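Local coordinates for protein lipase chaperone (Burkholderia glumae, PDB 2ES4) that assists the folding of an extracellular lipase during its passage through the periplasm, acting as a lipase-specific foldase, at residues B[70-73]-B[79-82]; B[83-88]-B[174-179]. All blocks are in the same frame, centred on the assembly; numbering follows the deposited sequence.

Contact 1. Residues B[70-73]-B[79-82]; sequences RLPL and LART
Ala-80 N donates a hydrogen bond to Pro-72 O, 2.8 Å away, with an N-H...O angle of 158°. The bond is fairly straight at the hydrogen, yet the donor stands above the carbonyl plane, 53° out of it. The same oxygen takes a CA-H...O contact from Leu-79 CA at 3.3 Å, so one carbonyl oxygen is approached by two successive residues, the N-H bond being the main interaction. Leu-73 and Leu-79 form a single backbone bridge here.

Apolar contacts flank this polar link. Pro-72 CB meets Ala-80 CB at 3.7 Å. In the leucine pair, the CA-CB bond of Leu-79 points away from 70-73, yet CD2 returns to it: with CG anti to the carbonyl carbon (chi1 -70°), CD2 comes within 4.1 Å of Leu-73 CD2, the two side chains crossing at a slant. Leu-79 CD2 also lies 4.3 Å from Leu-71 CB. Leu-116 of helix 101-116 touches all three leucines.

Thr-82 contributes a polar-apolar contact, its OG1 reaching Pro-72 CG at 3.4 Å as the proline ring and the threonine side chain run past one another head to tail. Next to it, Arg-81 is the centre of an inverse gamma turn, closed by a bond from Thr-82 N to Ala-80 O.

The arrangement is that of an irregular loop folded back on itself before helix 84-90 and held by an isolated beta bridge, with its leucines packed against the neighbouring helices.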
# COMPACT_ATOMS: atom_id res chain seq x y z
N ARG B 70 -16.83 0.74 17.24
CA ARG B 70 -17.75 0.39 18.31
C ARG B 70 -17.47 -0.92 19.02
O ARG B 70 -17.14 -1.92 18.38
CB ARG B 70 -19.20 0.38 17.79
CG ARG B 70 -19.60 1.60 16.98
CD ARG B 70 -19.38 2.89 17.74
NE ARG B 70 -20.23 2.98 18.93
CZ ARG B 70 -20.10 3.93 19.85
NH1 ARG B 70 -19.16 4.86 19.73
NH2 ARG B 70 -20.91 3.94 20.91
N LEU B 71 -17.57 -0.89 20.35
CA LEU B 71 -17.39 -2.08 21.17
C LEU B 71 -18.70 -2.86 21.07
O LEU B 71 -19.77 -2.30 21.34
CB LEU B 71 -17.11 -1.71 22.63
CG LEU B 71 -15.67 -1.34 22.99
CD1 LEU B 71 -15.61 -0.71 24.35
CD2 LEU B 71 -14.81 -2.59 22.94
N PRO B 72 -18.64 -4.13 20.63
CA PRO B 72 -19.82 -4.99 20.47
C PRO B 72 -20.49 -5.42 21.78
O PRO B 72 -19.83 -5.88 22.71
CB PRO B 72 -19.26 -6.18 19.70
CG PRO B 72 -17.90 -6.30 20.25
CD PRO B 72 -17.42 -4.88 20.28
N LEU B 73 -21.81 -5.23 21.84
CA LEU B 73 -22.59 -5.58 23.01
C LEU B 73 -23.56 -6.72 22.72
O LEU B 73 -24.28 -6.68 21.72
CB LEU B 73 -23.37 -4.36 23.52
CG LEU B 73 -22.53 -3.18 24.03
CD1 LEU B 73 -23.44 -2.03 24.39
CD2 LEU B 73 -21.71 -3.62 25.23
N LEU B 79 -20.09 -7.68 26.80
CA LEU B 79 -19.35 -7.56 25.55
C LEU B 79 -19.50 -8.80 24.68
O LEU B 79 -19.29 -9.92 25.16
CB LEU B 79 -17.87 -7.32 25.80
CG LEU B 79 -17.42 -5.99 26.39
CD1 LEU B 79 -15.94 -6.06 26.61
CD2 LEU B 79 -17.77 -4.86 25.44
N ALA B 80 -19.93 -8.59 23.44
CA ALA B 80 -20.08 -9.69 22.49
C ALA B 80 -18.69 -10.20 22.18
O ALA B 80 -17.81 -9.42 21.81
CB ALA B 80 -20.76 -9.21 21.22
N ARG B 81 -18.47 -11.50 22.41
CA ARG B 81 -17.17 -12.10 22.17
C ARG B 81 -16.83 -12.25 20.69
O ARG B 81 -16.83 -13.36 20.15
CB ARG B 81 -17.03 -13.43 22.92
CG ARG B 81 -17.02 -13.26 24.42
CD ARG B 81 -16.67 -14.54 25.13
NE ARG B 81 -16.40 -14.31 26.54
CZ ARG B 81 -16.00 -15.25 27.40
NH1 ARG B 81 -15.83 -16.50 26.98
NH2 ARG B 81 -15.76 -14.94 28.66
N THR B 82 -16.57 -11.12 20.05
CA THR B 82 -16.23 -11.08 18.63
C THR B 82 -14.90 -10.36 18.47
O THR B 82 -14.42 -9.71 19.40
CB THR B 82 -17.31 -10.35 17.80
OG1 THR B 82 -17.42 -8.99 18.24
CG2 THR B 82 -18.66 -11.04 17.94

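Contact 2. Residues B[83-88]-B[174-179]; sequences RAVREF and GEWAEP
Arg-83, at the entry to helix 84-90, passes Pro-179 in the first turn of helix 177-198 with their CA atoms 4.7 Å apart, while a short 3-10 segment, 175-176, leads into the second helix.

The apolar side-chain contact pairs Val-85 with Trp-176, which cross at about a right angle. Val-85 CG2 approaches the six-membered part of the indole obliquely, 3.5 Å from Trp-176 CZ3, and Val-85 CB lies 3.8 Å from the same ring atom. In Trp-176, chi1 -65° and chi2 90° together carry the benzo end to the valine. Elsewhere the indole is packed by Val-128 and Arg-131 of helix 120-137 and has a cation-pi interaction with Arg-81.

At Arg-83 the aliphatic part of the side chain does the touching: CB sits 3.1 Å from Pro-179 O, and CG is also close to that oxygen. Farther along, a bend at chi3 turns the guanidinium toward Glu-87, one turn further along the chain, where Arg-83 NH1 forms a salt bridge with Glu-87 OE2 at 2.7 Å. The carboxylate oxygen lies in the guanidinium plane, at its edge, although as a hydrogen bond the pair is weak, with an N-H...O angle of 136°. Glu-87 OE2 is also hydrogen-bonded to a polar side chain of the other protein chain in the assembly.

Between 83-88 and 174-179 themselves, contact is thus by van der Waals packing; Arg-86 supplies the polar link to helix 177-198, through Glu-184 and Phe-180 O. The charge of Arg-83 is probably offset in part by Glu-87, with Asp-183 OD2 a long, weak ion-pair partner of its NE.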
# COMPACT_ATOMS: atom_id res chain seq x y z
N ARG B 83 -14.31 -10.47 17.28
CA ARG B 83 -13.04 -9.82 16.97
C ARG B 83 -13.13 -8.30 17.03
O ARG B 83 -12.11 -7.62 17.15
CB ARG B 83 -12.56 -10.28 15.60
CG ARG B 83 -11.15 -9.83 15.23
CD ARG B 83 -10.68 -10.51 13.96
NE ARG B 83 -11.66 -10.42 12.87
CZ ARG B 83 -12.03 -9.30 12.26
NH1 ARG B 83 -11.49 -8.14 12.63
NH2 ARG B 83 -12.95 -9.32 11.32
N ALA B 84 -14.35 -7.78 17.00
CA ALA B 84 -14.60 -6.35 17.07
C ALA B 84 -14.04 -5.76 18.37
O ALA B 84 -13.61 -4.61 18.39
CB ALA B 84 -16.07 -6.06 16.96
N VAL B 85 -13.99 -6.58 19.42
CA VAL B 85 -13.44 -6.15 20.70
C VAL B 85 -11.95 -5.86 20.54
O VAL B 85 -11.46 -4.84 21.01
CB VAL B 85 -13.63 -7.21 21.80
CG1 VAL B 85 -12.97 -6.78 23.11
CG2 VAL B 85 -15.10 -7.44 22.04
N ARG B 86 -11.25 -6.75 19.83
CA ARG B 86 -9.82 -6.60 19.58
C ARG B 86 -9.52 -5.42 18.67
O ARG B 86 -8.52 -4.73 18.86
CB ARG B 86 -9.25 -7.87 18.94
CG ARG B 86 -7.78 -7.74 18.54
CD ARG B 86 -7.38 -8.79 17.55
NE ARG B 86 -6.09 -8.48 16.94
CZ ARG B 86 -5.53 -9.17 15.95
NH1 ARG B 86 -6.14 -10.24 15.44
NH2 ARG B 86 -4.36 -8.79 15.47
N GLU B 87 -10.38 -5.20 17.68
CA GLU B 87 -10.20 -4.09 16.74
C GLU B 87 -10.25 -2.75 17.46
O GLU B 87 -9.53 -1.83 17.10
CB GLU B 87 -11.25 -4.14 15.64
CG GLU B 87 -11.17 -5.40 14.79
CD GLU B 87 -12.08 -5.33 13.59
OE1 GLU B 87 -13.30 -5.15 13.75
OE2 GLU B 87 -11.56 -5.47 12.46
N PHE B 88 -11.07 -2.68 18.51
CA PHE B 88 -11.18 -1.47 19.32
C PHE B 88 -9.83 -1.13 19.95
O PHE B 88 -9.37 0.01 19.87
CB PHE B 88 -12.24 -1.64 20.41
CG PHE B 88 -12.23 -0.55 21.43
CD1 PHE B 88 -12.76 0.72 21.13
CD2 PHE B 88 -11.63 -0.75 22.70
CE1 PHE B 88 -12.70 1.77 22.07
CE2 PHE B 88 -11.56 0.28 23.63
CZ PHE B 88 -12.09 1.54 23.32
N GLY B 174 -7.16 -16.24 27.07
CA GLY B 174 -8.05 -17.34 27.41
C GLY B 174 -9.31 -17.42 26.58
O GLY B 174 -9.25 -17.69 25.38
N GLU B 175 -10.43 -17.10 27.21
CA GLU B 175 -11.74 -17.11 26.56
C GLU B 175 -11.80 -16.17 25.35
O GLU B 175 -12.58 -16.40 24.42
CB GLU B 175 -12.80 -16.75 27.55
N TRP B 176 -10.95 -15.14 25.37
CA TRP B 176 -10.88 -14.16 24.30
C TRP B 176 -9.84 -14.47 23.23
O TRP B 176 -9.76 -13.75 22.23
CB TRP B 176 -10.66 -12.75 24.83
CG TRP B 176 -11.79 -12.24 25.64
CD1 TRP B 176 -11.95 -12.36 26.99
CD2 TRP B 176 -12.93 -11.51 25.17
NE1 TRP B 176 -13.12 -11.77 27.39
CE2 TRP B 176 -13.75 -11.24 26.30
CE3 TRP B 176 -13.35 -11.07 23.90
CZ2 TRP B 176 -14.96 -10.53 26.20
CZ3 TRP B 176 -14.55 -10.36 23.80
CH2 TRP B 176 -15.35 -10.10 24.95
N ALA B 177 -9.10 -15.56 23.39
CA ALA B 177 -8.08 -15.96 22.42
C ALA B 177 -8.68 -16.28 21.06
O ALA B 177 -8.12 -15.92 20.02
CB ALA B 177 -7.32 -17.14 22.92
N GLU B 178 -9.85 -16.92 21.09
CA GLU B 178 -10.56 -17.29 19.88
C GLU B 178 -11.08 -16.09 19.07
O GLU B 178 -10.78 -15.98 17.88
CB GLU B 178 -11.71 -18.27 20.19
CG GLU B 178 -12.68 -18.53 19.03
CD GLU B 178 -12.01 -19.21 17.85
OE1 GLU B 178 -12.66 -19.31 16.79
OE2 GLU B 178 -10.85 -19.66 17.97
N PRO B 179 -11.87 -15.19 19.69
CA PRO B 179 -12.37 -14.04 18.94
C PRO B 179 -11.26 -13.08 18.52
O PRO B 179 -11.36 -12.45 17.48
CB PRO B 179 -13.34 -13.41 19.93
CG PRO B 179 -12.77 -13.71 21.21
CD PRO B 179 -12.41 -15.14 21.06

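Overall arrangement
From the N terminus the chain first runs through 70-73 and turns back over five residues, and contact 1 closes this short loop at 79-82. The next residue begins contact 2, so the two lie in series, their centres about 9 Å apart. Contact 2 closes a much longer, largely helical excursion of 85 residues, bringing 174-179 back beside the start of helix 84-90. The contacts also touch directly: Val-85 CG2 packs on Pro-72 CG and Ala-80 O, Pro-179 CB on Arg-81 O, and Arg-81 on Glu-175. Together they join the N-terminal loop to helices 84-90, 101-116, 120-137 and 177-198.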